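Local structure of Hpy188I (3OQG) at residues P139-F144 / S155-N160. The protein cleaves DNA as a restriction endonuclease of the GIY-YIG nuclease family, probably using a bound metal ion in catalysis. Residues are numbered along the deposited sequence; the frame is centred on the assembly and turned at random.
With NA (sodium ion), chain E; nucleotides of chain C.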
loop_
_atom_site.group_PDB
_atom_site.type_symbol
_atom_site.label_atom_id
_atom_site.label_comp_id
_atom_site.label_asym_id
_atom_site.label_seq_id
_atom_site.Cartn_x
_atom_site.Cartn_y
_atom_site.Cartn_z
ATOM N N PRO A 139 13.051 13.627 -7.035
ATOM C CA PRO A 139 14.286 13.402 -7.752
ATOM C C PRO A 139 14.036 12.935 -9.178
ATOM O O PRO A 139 12.961 12.421 -9.491
ATOM C CB PRO A 139 14.939 12.270 -6.947
ATOM C CG PRO A 139 13.824 11.521 -6.414
ATOM C CD PRO A 139 12.792 12.547 -6.069
ATOM N N THR A 140 15.030 13.121 -10.038
ATOM C CA THR A 140 15.007 12.528 -11.365
ATOM C C THR A 140 15.694 11.169 -11.284
ATOM O O THR A 140 16.656 10.992 -10.531
ATOM C CB THR A 140 15.721 13.410 -12.400
ATOM O OG1 THR A 140 17.108 13.517 -12.060
ATOM C CG2 THR A 140 15.097 14.793 -12.444
ATOM N N TYR A 141 15.180 10.200 -12.033
ATOM C CA TYR A 141 15.761 8.858 -12.055
ATOM C C TYR A 141 15.646 8.249 -13.433
ATOM O O TYR A 141 14.839 8.693 -14.253
ATOM C CB TYR A 141 15.139 7.947 -10.991
ATOM C CG TYR A 141 13.638 7.730 -11.065
ATOM C CD1 TYR A 141 13.104 6.650 -11.758
ATOM C CD2 TYR A 141 12.753 8.573 -10.397
ATOM C CE1 TYR A 141 11.724 6.421 -11.798
ATOM C CE2 TYR A 141 11.374 8.355 -10.445
ATOM C CZ TYR A 141 10.874 7.275 -11.143
ATOM O OH TYR A 141 9.524 7.054 -11.193
ATOM N N THR A 142 16.478 7.242 -13.678
ATOM C CA THR A 142 16.548 6.579 -14.972
ATOM C C THR A 142 16.098 5.131 -14.861
ATOM O O THR A 142 16.447 4.426 -13.907
ATOM C CB THR A 142 17.974 6.628 -15.541
ATOM O OG1 THR A 142 18.384 7.994 -15.655
ATOM C CG2 THR A 142 18.034 5.966 -16.913
ATOM N N LEU A 143 15.294 4.706 -15.830
ATOM C CA LEU A 143 14.857 3.323 -15.938
ATOM C C LEU A 143 14.872 2.956 -17.410
ATOM O O LEU A 143 14.173 3.577 -18.214
ATOM C CB LEU A 143 13.442 3.137 -15.385
ATOM C CG LEU A 143 13.232 3.121 -13.872
ATOM C CD1 LEU A 143 11.749 3.101 -13.561
ATOM C CD2 LEU A 143 13.937 1.924 -13.229
ATOM N N PHE A 144 15.682 1.959 -17.760
ATOM C CA PHE A 144 15.748 1.463 -19.128
ATOM C C PHE A 144 16.033 2.600 -20.114
ATOM O O PHE A 144 15.409 2.700 -21.179
ATOM C CB PHE A 144 14.455 0.720 -19.461
ATOM C CG PHE A 144 14.009 -0.208 -18.362
ATOM C CD1 PHE A 144 14.795 -1.294 -17.999
ATOM C CD2 PHE A 144 12.818 0.010 -17.685
ATOM C CE1 PHE A 144 14.400 -2.155 -16.987
ATOM C CE2 PHE A 144 12.409 -0.844 -16.662
ATOM C CZ PHE A 144 13.204 -1.931 -16.313
ATOM N N SER A 155 10.824 1.243 -7.922
ATOM C CA SER A 155 10.307 -0.104 -8.132
ATOM C C SER A 155 8.866 -0.073 -8.653
ATOM O O SER A 155 8.522 -0.868 -9.526
ATOM C CB SER A 155 10.440 -0.989 -6.895
ATOM O OG SER A 155 9.597 -0.602 -5.827
ATOM N N LYS A 156 8.038 0.834 -8.127
ATOM C CA LYS A 156 6.669 0.994 -8.644
ATOM C C LYS A 156 6.650 1.515 -10.078
ATOM O O LYS A 156 5.906 0.988 -10.912
ATOM C CB LYS A 156 5.795 1.867 -7.744
ATOM C CG LYS A 156 4.296 1.833 -8.166
ATOM C CD LYS A 156 3.365 2.387 -7.108
ATOM C CE LYS A 156 2.013 2.784 -7.737
ATOM N NZ LYS A 156 1.270 1.641 -8.293
ATOM N N ARG A 157 7.442 2.534 -10.382
ATOM C CA ARG A 157 7.490 3.030 -11.757
ATOM C C ARG A 157 7.976 1.932 -12.704
ATOM O O ARG A 157 7.400 1.744 -13.766
ATOM C CB ARG A 157 8.354 4.287 -11.872
ATOM C CG ARG A 157 8.525 4.811 -13.302
ATOM C CD ARG A 157 7.178 5.100 -13.980
ATOM N NE ARG A 157 6.447 6.186 -13.310
ATOM C CZ ARG A 157 5.113 6.328 -13.285
ATOM N NH1 ARG A 157 4.297 5.446 -13.873
ATOM N NH2 ARG A 157 4.573 7.351 -12.629
ATOM N N ALA A 158 9.007 1.190 -12.298
ATOM C CA ALA A 158 9.554 0.108 -13.115
ATOM C C ALA A 158 8.491 -0.943 -13.403
ATOM O O ALA A 158 8.380 -1.413 -14.532
ATOM C CB ALA A 158 10.778 -0.548 -12.435
ATOM N N GLU A 159 7.714 -1.301 -12.379
ATOM C CA GLU A 159 6.630 -2.272 -12.513
ATOM C C GLU A 159 5.585 -1.757 -13.505
ATOM O O GLU A 159 5.063 -2.519 -14.322
ATOM C CB GLU A 159 5.963 -2.492 -11.173
ATOM C CG GLU A 159 4.692 -3.344 -11.202
ATOM C CD GLU A 159 3.838 -3.098 -9.993
ATOM O OE1 GLU A 159 3.215 -2.020 -9.906
ATOM O OE2 GLU A 159 3.797 -3.957 -9.091
ATOM N N ASN A 160 5.281 -0.469 -13.407
ATOM C CA ASN A 160 4.305 0.148 -14.295
ATOM C C ASN A 160 4.741 0.127 -15.758
ATOM O O ASN A 160 3.953 -0.235 -16.639
ATOM C CB ASN A 160 4.024 1.581 -13.855
ATOM C CG ASN A 160 3.083 2.279 -14.787
ATOM O OD1 ASN A 160 3.505 3.098 -15.590
ATOM N ND2 ASN A 160 1.817 1.900 -14.739
HETATM NA NA NA E . 1.815 -4.388 -7.998
ATOM P P DA C 8 -1.759 3.883 -8.254
ATOM O OP1 DA C 8 -0.715 3.412 -9.209
ATOM O OP2 DA C 8 -2.010 5.339 -8.106
ATOM O "O5'" DA C 8 -3.115 3.145 -8.623
ATOM C "C5'" DA C 8 -3.163 1.724 -8.627
ATOM C "C4'" DA C 8 -4.585 1.253 -8.788
ATOM O "O4'" DA C 8 -5.392 1.746 -7.706
ATOM C "C3'" DA C 8 -5.271 1.729 -10.067
ATOM O "O3'" DA C 8 -5.295 0.641 -10.998
ATOM C "C2'" DA C 8 -6.667 2.139 -9.614
ATOM C "C1'" DA C 8 -6.725 1.719 -8.153
ATOM N N9 DA C 8 -7.508 2.596 -7.283
ATOM C C8 DA C 8 -7.202 3.859 -6.834
ATOM N N7 DA C 8 -8.121 4.376 -6.049
ATOM C C5 DA C 8 -9.096 3.390 -5.985
ATOM C C6 DA C 8 -10.331 3.324 -5.319
ATOM N N6 DA C 8 -10.810 4.306 -4.543
ATOM N N1 DA C 8 -11.068 2.204 -5.474
ATOM C C2 DA C 8 -10.585 1.218 -6.248
ATOM N N3 DA C 8 -9.436 1.158 -6.914
ATOM C C4 DA C 8 -8.729 2.290 -6.741
HETATM O O HOH W 1 1.531 -2.098 -7.534
HETATM O O HOH W 2 -0.202 -3.578 -9.391
HETATM O O HOH W 3 1.078 -6.426 -8.981
#
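A two-stranded beta-hairpin set against the helix that follows it in the chain makes up this contact, in which Tyr141 and Leu143 of strand 140-143 meet Arg157 and Ala158 of helix 154-170 in Hpy188I. It illustrates how one helix can be packed on one flank and chemically engaged on another. The short axes approach to 9.7 Å at an angle of 41°, and alternate strand residues, Tyr141 and Leu143, point toward the helix. With CG lodged between its backbone N and carbonyl carbon (chi1 59°), Tyr141 sends its ring to the aliphatic root of Arg157, where OH lies 3.1 Å from Arg157 CB. Arg157 CG sits at the edge of this ring, near its plane. The arginine chain then bends at chi2 and chi3, crossing the tyrosine at about a right angle; guanidinium and ring planes are only 6° apart, but the two groups meet edge to edge and are not stacked. Asp150 unites the polar ends: its OD1 is hydrogen-bonded to Tyr141 OH, and its OD2 forms a salt bridge with Arg157 NE. Arg157 NH1 makes a weak hydrogen bond to Asn160 OD1, which lies at the guanidinium edge and in its plane. Next along the strand face, Leu143 turns CD1 against the helix backbone, 3.6 Å from Ala158 N, 3.7 Å from Arg157 CG and 3.9 Å from Ala158 CB.

Glu159 points away from the strand, and the long chain of Lys156 leads off to the DNA, where NZ donates to OP1 of DA8 of chain C at 2.8 Å. Glu159, seen to bind calcium in this protein, here holds a sodium ion together with phosphates of the DNA. Its OE2 is also hydrogen-bonded to His86 of the second subunit, and coordinates the sodium at 2.3 Å.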